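Local atomic coordinates of macro domain-containing protein (Thermosipho africanus, PDB entry 7OMU), a protein that is of unknown function but joins a DarT-family domain to a macro domain, which holds adenosine-5-diphosphoribose, in a single chain. Residues 24-29 and 114-119; 93-98 and 213-218; 124-129 and 163-168; 235-240 and 350-355. The protein carries 1 engineered substitution. All blocks are in the same frame, centred on the assembly; numbering follows the deposited sequence.

Contact 1: 24-29 and 114-119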
# COMPACT_ATOMS: atom_id res chain seq x y z
N ARG A 24 11.92 16.01 3.85
CA ARG A 24 12.42 14.61 3.81
C ARG A 24 12.78 14.11 5.22
O ARG A 24 13.35 14.88 6.02
CB ARG A 24 13.63 14.42 2.88
CG ARG A 24 14.01 12.95 2.77
CD ARG A 24 15.28 12.67 2.02
NE ARG A 24 16.41 13.36 2.62
CZ ARG A 24 17.52 13.68 1.96
NH1 ARG A 24 17.64 13.38 0.68
NH2 ARG A 24 18.50 14.31 2.58
N GLU A 25 12.42 12.85 5.50
CA GLU A 25 12.88 12.01 6.63
C GLU A 25 13.35 10.66 6.08
O GLU A 25 12.95 10.31 4.97
CB GLU A 25 11.73 11.78 7.61
CG GLU A 25 11.46 12.93 8.55
CD GLU A 25 10.20 12.77 9.38
OE1 GLU A 25 9.25 12.11 8.89
OE2 GLU A 25 10.17 13.28 10.53
N LEU A 26 14.15 9.92 6.85
CA LEU A 26 14.44 8.49 6.60
C LEU A 26 13.72 7.66 7.67
O LEU A 26 13.35 8.23 8.71
CB LEU A 26 15.96 8.27 6.62
CG LEU A 26 16.73 8.91 5.47
CD1 LEU A 26 18.20 9.01 5.80
CD2 LEU A 26 16.54 8.13 4.18
N TYR A 27 13.51 6.37 7.41
CA TYR A 27 12.53 5.53 8.15
C TYR A 27 13.14 4.16 8.46
O TYR A 27 13.67 3.50 7.55
CB TYR A 27 11.26 5.38 7.31
CG TYR A 27 10.63 6.70 6.92
CD1 TYR A 27 9.79 7.38 7.80
CD2 TYR A 27 10.88 7.28 5.69
CE1 TYR A 27 9.23 8.59 7.46
CE2 TYR A 27 10.31 8.48 5.33
CZ TYR A 27 9.48 9.15 6.22
OH TYR A 27 8.92 10.35 5.87
N TYR A 28 13.07 3.76 9.74
CA TYR A 28 13.49 2.42 10.24
C TYR A 28 12.25 1.71 10.78
O TYR A 28 11.63 2.22 11.74
CB TYR A 28 14.58 2.57 11.30
CG TYR A 28 15.06 1.27 11.89
CD1 TYR A 28 15.97 0.46 11.22
CD2 TYR A 28 14.62 0.86 13.14
CE1 TYR A 28 16.43 -0.72 11.79
CE2 TYR A 28 15.06 -0.33 13.71
CZ TYR A 28 15.97 -1.12 13.03
OH TYR A 28 16.40 -2.28 13.61
N ILE A 29 11.89 0.58 10.17
CA ILE A 29 10.76 -0.30 10.60
C ILE A 29 11.26 -1.16 11.76
O ILE A 29 12.37 -1.71 11.63
CB ILE A 29 10.27 -1.18 9.43
CG1 ILE A 29 9.79 -0.33 8.26
CG2 ILE A 29 9.19 -2.14 9.90
CD1 ILE A 29 9.71 -1.10 6.96
N TRP A 114 16.75 14.02 7.77
CA TRP A 114 17.52 14.20 6.50
C TRP A 114 19.01 14.37 6.84
O TRP A 114 19.86 13.86 6.09
CB TRP A 114 16.97 15.41 5.71
CG TRP A 114 17.42 16.76 6.18
CD1 TRP A 114 18.60 17.39 5.89
CD2 TRP A 114 16.67 17.69 7.00
NE1 TRP A 114 18.65 18.62 6.49
CE2 TRP A 114 17.49 18.84 7.18
CE3 TRP A 114 15.42 17.67 7.62
CZ2 TRP A 114 17.08 19.94 7.93
CZ3 TRP A 114 15.01 18.76 8.37
CH2 TRP A 114 15.84 19.88 8.52
N THR A 115 19.28 15.05 7.95
CA THR A 115 20.60 15.57 8.38
C THR A 115 21.62 14.43 8.49
O THR A 115 22.82 14.73 8.43
CB THR A 115 20.42 16.40 9.65
OG1 THR A 115 21.50 17.33 9.72
CG2 THR A 115 20.37 15.57 10.92
N ILE A 116 21.19 13.17 8.64
CA ILE A 116 22.11 12.01 8.76
C ILE A 116 22.82 11.76 7.42
O ILE A 116 23.87 11.10 7.43
CB ILE A 116 21.39 10.74 9.26
CG1 ILE A 116 22.39 9.68 9.73
CG2 ILE A 116 20.45 10.18 8.21
CD1 ILE A 116 21.79 8.65 10.66
N MET A 117 22.26 12.27 6.32
CA MET A 117 22.82 12.11 4.95
C MET A 117 24.11 12.94 4.82
O MET A 117 24.90 12.64 3.89
CB MET A 117 21.81 12.55 3.89
CG MET A 117 20.51 11.76 3.91
SD MET A 117 20.56 10.28 2.87
CE MET A 117 20.09 11.00 1.30
N LYS A 118 24.30 13.94 5.69
CA LYS A 118 25.50 14.83 5.71
C LYS A 118 26.74 14.01 6.07
O LYS A 118 27.83 14.35 5.56
CB LYS A 118 25.34 15.99 6.69
CG LYS A 118 24.41 17.11 6.23
CD LYS A 118 24.49 18.36 7.09
CE LYS A 118 23.45 19.40 6.74
NZ LYS A 118 23.59 20.61 7.58
N ARG A 119 26.60 12.97 6.91
CA ARG A 119 27.69 12.03 7.26
C ARG A 119 28.34 11.54 5.96
O ARG A 119 27.61 11.40 4.96
CB ARG A 119 27.17 10.86 8.11
CG ARG A 119 27.01 11.21 9.59
CD ARG A 119 26.39 10.11 10.44
NE ARG A 119 27.24 8.93 10.58
CZ ARG A 119 27.12 8.01 11.53
NH1 ARG A 119 26.19 8.11 12.47
NH2 ARG A 119 27.96 6.98 11.54
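With CG of Arg24 opposite its own backbone N (chi1 -174°) and the chain kinked at chi3 (58°), the guanidinium swings over to the 3-10 turn 114-117 and settles against Met117 and Trp114. Met117 answers with two bends, at chi2 and chi3, that fold its thioether back: CE lies over one face of the guanidinium, 3.5 Å from Arg24 NH1, while Met117 CG is 3.5 Å from Arg24 NH2. Trp114 meets the same group at its edge, with Trp114 CB 3.7 Å from Arg24 NH2. The indole and guanidinium planes are 43° apart, so this is no parallel stack; the ring turns its own rim to the Arg24 backbone, with Trp114 CE3 3.8 Å from Arg24 O. Deeper in, Leu26 reaches out through one methyl: Leu26 CD1 is 3.5 Å from Ile116 CG2 and 4.0 Å from Met117 SD. Leu26 and Met117 run across each other at about a right angle, and both also rest on Phe87 and Cys171. The fold explains the meeting. Strand 25-31 is an edge strand of the mixed sheet of the DarT-family domain and pairs with 107-113; the turn directly follows that partner strand and lies beside the start of its neighbour. Between the two segments the contact is held by dispersion and shape, not by polar bonds. Met117 CE covers a weakly hydrated face of the planar cation, and Trp114 CB lies at its edge, which probably shields the charge in part from water; Leu26 and Ile116 add a buried apolar contact beside it.

Contact 2: 93-98 and 213-218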
# COMPACT_ATOMS: atom_id res chain seq x y z
N MET A 93 8.71 -4.98 2.32
CA MET A 93 9.20 -5.50 3.62
C MET A 93 8.10 -5.31 4.67
O MET A 93 7.71 -6.31 5.30
CB MET A 93 10.48 -4.78 4.08
CG MET A 93 11.05 -5.36 5.37
SD MET A 93 11.31 -7.15 5.24
CE MET A 93 13.02 -7.19 4.71
N LEU A 94 7.62 -4.07 4.82
CA LEU A 94 6.52 -3.74 5.77
C LEU A 94 5.30 -4.61 5.45
O LEU A 94 4.68 -5.15 6.39
CB LEU A 94 6.18 -2.25 5.68
CG LEU A 94 5.14 -1.77 6.69
CD1 LEU A 94 5.51 -2.16 8.11
CD2 LEU A 94 4.99 -0.26 6.60
N TYR A 95 4.98 -4.76 4.17
CA TYR A 95 3.86 -5.60 3.68
C TYR A 95 4.10 -7.06 4.08
O TYR A 95 3.14 -7.72 4.50
CB TYR A 95 3.67 -5.49 2.17
CG TYR A 95 2.32 -5.97 1.72
CD1 TYR A 95 1.22 -5.14 1.76
CD2 TYR A 95 2.13 -7.28 1.30
CE1 TYR A 95 -0.03 -5.57 1.37
CE2 TYR A 95 0.89 -7.74 0.91
CZ TYR A 95 -0.20 -6.88 0.94
OH TYR A 95 -1.43 -7.31 0.55
N ARG A 96 5.34 -7.55 3.91
CA ARG A 96 5.73 -8.94 4.25
C ARG A 96 5.47 -9.18 5.74
O ARG A 96 4.94 -10.26 6.07
CB ARG A 96 7.19 -9.23 3.91
CG ARG A 96 7.77 -10.45 4.63
CD ARG A 96 8.93 -11.09 3.91
NE ARG A 96 8.86 -12.54 4.04
CZ ARG A 96 9.64 -13.41 3.42
NH1 ARG A 96 10.59 -13.00 2.60
NH2 ARG A 96 9.48 -14.71 3.62
N LEU A 97 5.85 -8.23 6.60
CA LEU A 97 5.71 -8.36 8.07
C LEU A 97 4.22 -8.47 8.43
O LEU A 97 3.90 -9.27 9.33
CB LEU A 97 6.36 -7.16 8.77
CG LEU A 97 7.87 -7.02 8.62
CD1 LEU A 97 8.40 -6.02 9.63
CD2 LEU A 97 8.59 -8.35 8.77
N LEU A 98 3.36 -7.71 7.76
CA LEU A 98 1.92 -7.61 8.11
C LEU A 98 1.18 -8.88 7.68
O LEU A 98 0.24 -9.26 8.40
CB LEU A 98 1.31 -6.36 7.46
CG LEU A 98 1.71 -5.04 8.11
CD1 LEU A 98 1.20 -3.87 7.29
CD2 LEU A 98 1.23 -4.95 9.55
N PHE A 213 0.86 4.59 6.48
CA PHE A 213 2.20 3.95 6.53
C PHE A 213 2.05 2.43 6.59
O PHE A 213 2.99 1.74 6.19
CB PHE A 213 3.01 4.42 7.75
CG PHE A 213 3.69 5.75 7.58
CD1 PHE A 213 3.02 6.93 7.82
CD2 PHE A 213 5.02 5.82 7.20
CE1 PHE A 213 3.66 8.15 7.68
CE2 PHE A 213 5.66 7.04 7.06
CZ PHE A 213 4.98 8.21 7.30
N PHE A 214 0.91 1.92 7.06
CA PHE A 214 0.68 0.49 7.35
C PHE A 214 -0.37 -0.08 6.39
O PHE A 214 -1.01 -1.10 6.73
CB PHE A 214 0.31 0.33 8.83
CG PHE A 214 1.30 0.97 9.77
CD1 PHE A 214 2.41 0.27 10.22
CD2 PHE A 214 1.14 2.28 10.19
CE1 PHE A 214 3.32 0.86 11.08
CE2 PHE A 214 2.05 2.87 11.05
CZ PHE A 214 3.15 2.16 11.49
N PHE A 215 -0.52 0.55 5.22
CA PHE A 215 -1.46 0.15 4.13
C PHE A 215 -2.91 0.19 4.62
O PHE A 215 -3.76 -0.57 4.09
CB PHE A 215 -1.10 -1.24 3.59
CG PHE A 215 0.33 -1.38 3.15
CD1 PHE A 215 0.75 -0.87 1.93
CD2 PHE A 215 1.26 -1.99 3.97
CE1 PHE A 215 2.07 -0.98 1.54
CE2 PHE A 215 2.59 -2.09 3.57
CZ PHE A 215 2.99 -1.59 2.36
N LEU A 216 -3.21 1.04 5.60
CA LEU A 216 -4.58 1.23 6.13
C LEU A 216 -5.19 2.46 5.47
O LEU A 216 -4.47 3.36 5.04
CB LEU A 216 -4.55 1.37 7.65
CG LEU A 216 -4.18 0.11 8.43
CD1 LEU A 216 -4.08 0.40 9.92
CD2 LEU A 216 -5.19 -1.00 8.18
N PRO A 217 -6.53 2.53 5.37
CA PRO A 217 -7.18 3.66 4.72
C PRO A 217 -6.94 4.97 5.48
O PRO A 217 -6.68 4.95 6.67
CB PRO A 217 -8.67 3.28 4.73
CG PRO A 217 -8.79 2.32 5.89
CD PRO A 217 -7.49 1.55 5.88
N ASN A 218 -7.01 6.07 4.73
CA ASN A 218 -6.81 7.46 5.22
C ASN A 218 -8.04 7.90 6.01
O ASN A 218 -7.91 8.76 6.89
CB ASN A 218 -6.52 8.39 4.04
CG ASN A 218 -6.36 9.83 4.46
OD1 ASN A 218 -7.33 10.58 4.48
ND2 ASN A 218 -5.14 10.21 4.81
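Phe215 is the bump of this contact, and the hollow that takes it is made by Leu94, Tyr95 and Leu98 on one flank of helix 92-99. The phenyl ring noses in with CE2 foremost, 3.6 Å from the backbone N of Tyr95. Tyr95 forms one wall: its CD1 stands over the centre of the Phe215 ring, 3.8 Å from Phe215 CD2, in a T-shaped (edge-to-face) pair with centroids 5.2 Å apart and planes at 83°. Here the tyrosine gives the edge and the phenylalanine the face. One helical turn on, Leu98 closes the rim, its CD1 lying in the plane of the ring 3.8 Å from Phe215 CD2 and also 3.6 Å from Phe214 O. A chi1 of -175° carries Leu94 CG to within 4.0 Å of Phe215 CE2, bordering the hollow on a further side; the two side chains lie alongside each other, running opposite ways. The same leucine also approaches the ring of Phe214, more loosely, at 4.5 Å between Leu94 CD1 and Phe214 CD1. Phe213, Phe214 and Leu94 all lean on Ile109 of strand 107-113, tying the loop between strands 207-209 and 219-222 to the mixed sheet. Phe215 stacks in addition with Phe236, and the Tyr95 hydroxyl is hydrogen-bonded to Asp295. The side-chain contacts are apolar and aromatic, with carbon also lying against backbone N and O atoms; fit and the T-shaped pair probably help to set how the phenyl ring is turned, while the polar end of Tyr95 is held from beyond the two segments.

Contact 3: 124-129 and 163-168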
# COMPACT_ATOMS: atom_id res chain seq x y z
N ILE A 124 24.43 4.56 0.09
CA ILE A 124 23.07 4.75 -0.51
C ILE A 124 22.87 3.69 -1.58
O ILE A 124 23.71 3.60 -2.51
CB ILE A 124 22.92 6.19 -1.03
CG1 ILE A 124 22.94 7.19 0.13
CG2 ILE A 124 21.67 6.34 -1.88
CD1 ILE A 124 22.96 8.64 -0.28
N THR A 125 21.82 2.89 -1.43
CA THR A 125 21.42 1.79 -2.36
C THR A 125 20.40 2.34 -3.36
O THR A 125 19.64 3.26 -2.98
CB THR A 125 20.87 0.60 -1.57
OG1 THR A 125 19.53 0.91 -1.18
CG2 THR A 125 21.70 0.27 -0.35
N ASP A 126 20.37 1.80 -4.58
CA ASP A 126 19.38 2.17 -5.63
C ASP A 126 18.17 1.24 -5.51
O ASP A 126 17.27 1.34 -6.36
CB ASP A 126 20.01 2.15 -7.03
CG ASP A 126 20.39 0.77 -7.53
OD1 ASP A 126 20.55 -0.14 -6.70
OD2 ASP A 126 20.54 0.61 -8.76
N GLY A 127 18.16 0.38 -4.49
CA GLY A 127 17.06 -0.57 -4.22
C GLY A 127 17.35 -1.43 -3.00
O GLY A 127 18.19 -1.03 -2.18
N ASN A 128 16.66 -2.57 -2.90
CA ASN A 128 16.82 -3.58 -1.81
C ASN A 128 18.31 -3.92 -1.66
O ASN A 128 18.87 -4.51 -2.60
CB ASN A 128 15.98 -4.82 -2.09
CG ASN A 128 15.92 -5.78 -0.93
OD1 ASN A 128 16.90 -5.95 -0.20
ND2 ASN A 128 14.78 -6.42 -0.74
N ALA A 129 18.91 -3.54 -0.53
CA ALA A 129 20.35 -3.73 -0.23
C ALA A 129 20.76 -5.19 -0.43
O ALA A 129 21.89 -5.42 -0.90
CB ALA A 129 20.64 -3.28 1.18
N SER A 163 10.63 -2.06 -9.87
CA SER A 163 10.11 -1.10 -8.86
C SER A 163 10.00 -1.79 -7.49
O SER A 163 10.22 -1.09 -6.48
CB SER A 163 8.80 -0.48 -9.30
OG SER A 163 7.83 -1.47 -9.55
N LYS A 164 9.71 -3.09 -7.46
CA LYS A 164 9.63 -3.88 -6.20
C LYS A 164 11.00 -3.91 -5.51
O LYS A 164 11.04 -3.99 -4.28
CB LYS A 164 9.15 -5.31 -6.45
CG LYS A 164 8.79 -6.07 -5.19
CD LYS A 164 8.40 -7.51 -5.41
CE LYS A 164 7.96 -8.18 -4.13
NZ LYS A 164 8.08 -9.65 -4.20
N ARG A 165 12.08 -3.88 -6.29
CA ARG A 165 13.46 -3.75 -5.78
C ARG A 165 13.69 -2.28 -5.39
O ARG A 165 13.98 -2.03 -4.21
CB ARG A 165 14.46 -4.24 -6.83
CG ARG A 165 15.90 -4.32 -6.36
CD ARG A 165 16.82 -4.76 -7.49
NE ARG A 165 16.71 -3.91 -8.67
CZ ARG A 165 17.22 -2.68 -8.79
NH1 ARG A 165 17.89 -2.12 -7.79
NH2 ARG A 165 17.04 -2.01 -9.92
N LYS A 166 13.50 -1.36 -6.33
CA LYS A 166 13.88 0.08 -6.24
C LYS A 166 13.23 0.76 -5.03
O LYS A 166 13.88 1.63 -4.44
CB LYS A 166 13.52 0.83 -7.52
CG LYS A 166 14.33 0.42 -8.75
CD LYS A 166 13.99 1.21 -9.99
CE LYS A 166 14.58 0.58 -11.24
NZ LYS A 166 14.61 1.52 -12.38
N ILE A 167 11.99 0.41 -4.69
CA ILE A 167 11.18 1.13 -3.65
C ILE A 167 11.80 0.91 -2.26
O ILE A 167 11.57 1.75 -1.36
CB ILE A 167 9.71 0.69 -3.69
CG1 ILE A 167 8.84 1.61 -2.84
CG2 ILE A 167 9.54 -0.77 -3.28
CD1 ILE A 167 7.36 1.39 -3.00
N MET A 168 12.58 -0.16 -2.09
CA MET A 168 13.30 -0.45 -0.83
C MET A 168 14.73 0.09 -0.90
O MET A 168 15.59 -0.39 -0.14
CB MET A 168 13.32 -1.96 -0.57
CG MET A 168 11.95 -2.49 -0.28
SD MET A 168 11.97 -4.20 0.25
CE MET A 168 11.96 -5.02 -1.34
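A backbone hydrogen bond and an ion pair join the loop running out of strand 123-125 to the short helix 163-166. The one hydrogen bond between the segments, Asn128 N to Arg165 O, is 3.0 Å long and bent at the hydrogen. The donor stands well above the carbonyl plane, 51° out of it, and Met168 N reaches Arg165 O from the opposite face, so two amides grip this oxygen. Gly127, with no side chain, lets the backbones close in until Gly127 CA is 3.8 Å from Lys166 CA. Asp126 and Arg165 meet beside this approach. The arginine chain bends at chi3 (55°), which brings NH1 round to the aspartate: Asp126 OD1 lies near the guanidinium plane at its edge, 3.5 Å from Arg165 NH1, in a long salt bridge with the two planes 46° apart. Both ends have further partners, Asp126 OD1 in Gln135 N and Arg165 NH1 in Thr134 OG1. In the antiparallel sheet of the DarT-family domain, strand 123-125 lies between 136-138 and 170-174; the contact lies where 123-125 ends and, beyond the helix, 170-174 is about to begin. Thr125 OG1 links the loop to that neighbour: it donates to Gly127 O at 2.6 Å, in the carbonyl plane, and accepts from Ala170 N. Farther along, Asn128 and Met168 run alongside each other in the same direction, with Met168 SD 3.7 Å from Asn128 ND2. The Asn128 amide is held at both ends, OD1 by Ala130 N in an Asx turn and ND2 by Glu300 OE2; Met168 rests on Pro92 and Tyr86.

Contact 4: 235-240 and 350-355. With APR (adenosine-5-diphosphoribose), chain C.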
# COMPACT_ATOMS: atom_id res chain seq x y z
N PHE A 235 -6.53 -1.52 -3.97
CA PHE A 235 -5.71 -2.73 -4.25
C PHE A 235 -5.02 -3.21 -2.97
O PHE A 235 -4.62 -4.39 -2.90
CB PHE A 235 -4.75 -2.46 -5.40
CG PHE A 235 -5.45 -2.06 -6.68
CD1 PHE A 235 -6.18 -2.98 -7.40
CD2 PHE A 235 -5.41 -0.75 -7.13
CE1 PHE A 235 -6.85 -2.62 -8.56
CE2 PHE A 235 -6.07 -0.38 -8.29
CZ PHE A 235 -6.79 -1.32 -9.01
N PHE A 236 -4.92 -2.33 -1.97
CA PHE A 236 -4.39 -2.64 -0.61
C PHE A 236 -5.54 -2.83 0.38
O PHE A 236 -5.26 -3.15 1.55
CB PHE A 236 -3.39 -1.57 -0.15
CG PHE A 236 -2.05 -1.67 -0.83
CD1 PHE A 236 -1.20 -2.72 -0.55
CD2 PHE A 236 -1.64 -0.71 -1.74
CE1 PHE A 236 0.03 -2.82 -1.18
CE2 PHE A 236 -0.41 -0.81 -2.37
CZ PHE A 236 0.42 -1.87 -2.09
N SER A 237 -6.80 -2.67 -0.06
CA SER A 237 -7.98 -3.24 0.65
C SER A 237 -7.77 -4.75 0.67
O SER A 237 -7.03 -5.25 -0.20
CB SER A 237 -9.30 -2.88 0.00
OG SER A 237 -9.74 -3.88 -0.90
N ARG A 238 -8.38 -5.44 1.62
CA ARG A 238 -8.28 -6.92 1.68
C ARG A 238 -9.64 -7.52 1.32
O ARG A 238 -9.93 -8.66 1.73
CB ARG A 238 -7.71 -7.33 3.04
CG ARG A 238 -6.27 -6.88 3.24
CD ARG A 238 -5.50 -7.73 4.23
NE ARG A 238 -5.37 -9.12 3.81
CZ ARG A 238 -4.50 -9.58 2.91
NH1 ARG A 238 -3.66 -8.76 2.30
NH2 ARG A 238 -4.48 -10.87 2.62
N MET A 239 -10.43 -6.79 0.51
CA MET A 239 -11.69 -7.31 -0.07
C MET A 239 -11.34 -8.40 -1.09
O MET A 239 -10.27 -8.31 -1.73
CB MET A 239 -12.51 -6.21 -0.77
CG MET A 239 -12.97 -5.10 0.16
SD MET A 239 -14.01 -5.64 1.55
CE MET A 239 -12.82 -5.53 2.88
N GLN A 240 -12.20 -9.41 -1.21
CA GLN A 240 -11.96 -10.64 -1.99
C GLN A 240 -12.15 -10.34 -3.49
O GLN A 240 -11.47 -10.98 -4.31
CB GLN A 240 -12.88 -11.75 -1.47
CG GLN A 240 -12.78 -13.05 -2.24
CD GLN A 240 -13.92 -13.26 -3.21
OE1 GLN A 240 -14.72 -12.37 -3.49
NE2 GLN A 240 -14.01 -14.48 -3.73
N SER A 350 -16.49 -10.74 -0.29
CA SER A 350 -16.39 -9.30 0.07
C SER A 350 -16.02 -8.49 -1.18
O SER A 350 -15.42 -9.06 -2.11
CB SER A 350 -15.42 -9.08 1.20
OG SER A 350 -14.12 -9.55 0.88
N LEU A 351 -16.37 -7.21 -1.21
CA LEU A 351 -16.38 -6.39 -2.45
C LEU A 351 -15.79 -4.99 -2.19
O LEU A 351 -16.19 -4.33 -1.21
CB LEU A 351 -17.83 -6.31 -2.94
CG LEU A 351 -18.03 -5.67 -4.31
CD1 LEU A 351 -17.41 -6.53 -5.40
CD2 LEU A 351 -19.50 -5.46 -4.58
N ALA A 352 -14.87 -4.56 -3.05
CA ALA A 352 -14.41 -3.16 -3.18
C ALA A 352 -14.82 -2.65 -4.56
O ALA A 352 -14.34 -3.21 -5.56
CB ALA A 352 -12.92 -3.08 -2.98
N VAL A 353 -15.71 -1.66 -4.61
CA VAL A 353 -16.07 -0.94 -5.87
C VAL A 353 -15.50 0.47 -5.75
O VAL A 353 -15.60 1.10 -4.70
CB VAL A 353 -17.59 -0.93 -6.13
CG1 VAL A 353 -18.18 -2.33 -6.12
CG2 VAL A 353 -18.33 -0.06 -5.14
N PRO A 354 -14.87 1.01 -6.82
CA PRO A 354 -14.49 2.42 -6.86
C PRO A 354 -15.73 3.25 -7.22
O PRO A 354 -16.64 2.69 -7.78
CB PRO A 354 -13.45 2.47 -7.98
CG PRO A 354 -13.91 1.40 -8.94
CD PRO A 354 -14.49 0.31 -8.06
N ALA A 355 -15.72 4.53 -6.89
CA ALA A 355 -16.73 5.51 -7.36
C ALA A 355 -16.84 5.39 -8.88
O ALA A 355 -15.86 5.73 -9.57
CB ALA A 355 -16.35 6.90 -6.91
N1 APR C . -8.31 3.36 -4.99
C2 APR C . -9.51 3.95 -4.97
N3 APR C . -10.06 4.78 -5.86
C4 APR C . -9.22 4.99 -6.89
C5 APR C . -7.96 4.46 -7.05
C6 APR C . -7.49 3.60 -6.04
N6 APR C . -6.29 3.01 -6.06
N7 APR C . -7.40 4.90 -8.24
C8 APR C . -8.31 5.68 -8.77
N9 APR C . -9.44 5.78 -7.99
C1' APR C . -10.66 6.55 -8.25
C2' APR C . -10.43 7.82 -9.06
O2' APR C . -10.23 8.93 -8.20
C3' APR C . -11.71 7.96 -9.89
O3' APR C . -12.52 9.02 -9.41
O4' APR C . -11.53 5.75 -9.02
C4' APR C . -12.43 6.60 -9.76
C5' APR C . -12.81 5.92 -11.06
O5' APR C . -11.62 5.64 -11.86
PA APR C . -11.62 5.75 -13.47
O1A APR C . -10.69 4.72 -14.03
O2A APR C . -11.39 7.17 -13.87
O3A APR C . -13.13 5.33 -13.84
PB APR C . -14.25 5.91 -14.83
O1B APR C . -14.49 7.34 -14.47
O2B APR C . -15.42 4.99 -14.82
O5D APR C . -13.51 5.83 -16.26
C5D APR C . -13.53 4.59 -17.02
O4D APR C . -11.29 4.93 -17.86
O1D APR C . -10.56 3.29 -16.41
C1D APR C . -10.66 3.64 -17.74
O2D APR C . -10.88 1.79 -19.38
C2D APR C . -11.56 2.65 -18.48
O3D APR C . -12.19 3.91 -20.48
C3D APR C . -12.60 3.52 -19.18
C4D APR C . -12.66 4.73 -18.25
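Met239 lies over the start of strand 351-354, its SD packed on Ser350 CB at 3.7 Å, while the Ser350 hydroxyl turns to the backbone of the loop. Ser350 OG is placed between its own backbone N and carbonyl carbon (chi1 59°), and from there it accepts a hydrogen bond from Gln240 N, 2.8 Å long with 149° at the hydrogen. The methionine is bent at chi2 and chi3 and follows the strand backbone, with Met239 CG 3.6 Å from Leu351 O. The neighbouring Ala352 offers its methyl to the same chain, Ala352 CB lying 3.7 Å from Met239 CG, and Ser237 OG approaches this methyl too. Ser237 OG itself is bonded to Met234 O. These residues stand at the entry to two parallel neighbours in the mixed sheet of the macro domain, 241-246 and 351-354: Ser350 and Ala352 both form backbone hydrogen bonds with Thr241, the residue after Gln240. Gln240 CB also packs on Ser350 OG, and its NE2 is bonded to Gln311 OE1. At the other end of each segment lies the bound adenosine-5-diphosphoribose. The Phe235 ring meets its adenine amino group obliquely, Phe235 CD2 being 4.0 Å from N6 of the ligand. Strand 351-354 delivers Pro354 and Ala355 to the adenosine side: Pro354 CB is 3.9 Å from ligand O4', and Ala355 O is 3.4 Å from ligand C5'. Asp233 OD1 and Met234 N, just before Phe235, hydrogen-bond the ligand as well.

How the contacts relate
Contacts 1, 2 and 3 belong to the DarT-family domain; contact 4 belongs to the macro-domain side. Along the chain contacts 1 and 2 cross, contact 3 is nested inside the loop closed by contact 2, and contact 4 follows them all. Strand 25-31 ties contact 1 to contact 2, whose centres are about 21 Å apart, by setting Ile29 against Leu94 and Leu97; Met117 touches Ile124 of contact 3, and Met93 touches Met168. Contact 2 reaches across to contact 4, about 16 Å away between centres, where Tyr95 and Phe215 meet Phe236. Contacts 1 and 4, whose centres are about 34 Å apart, do not touch. Aromatic packing at contact 2 thus helps join the domains.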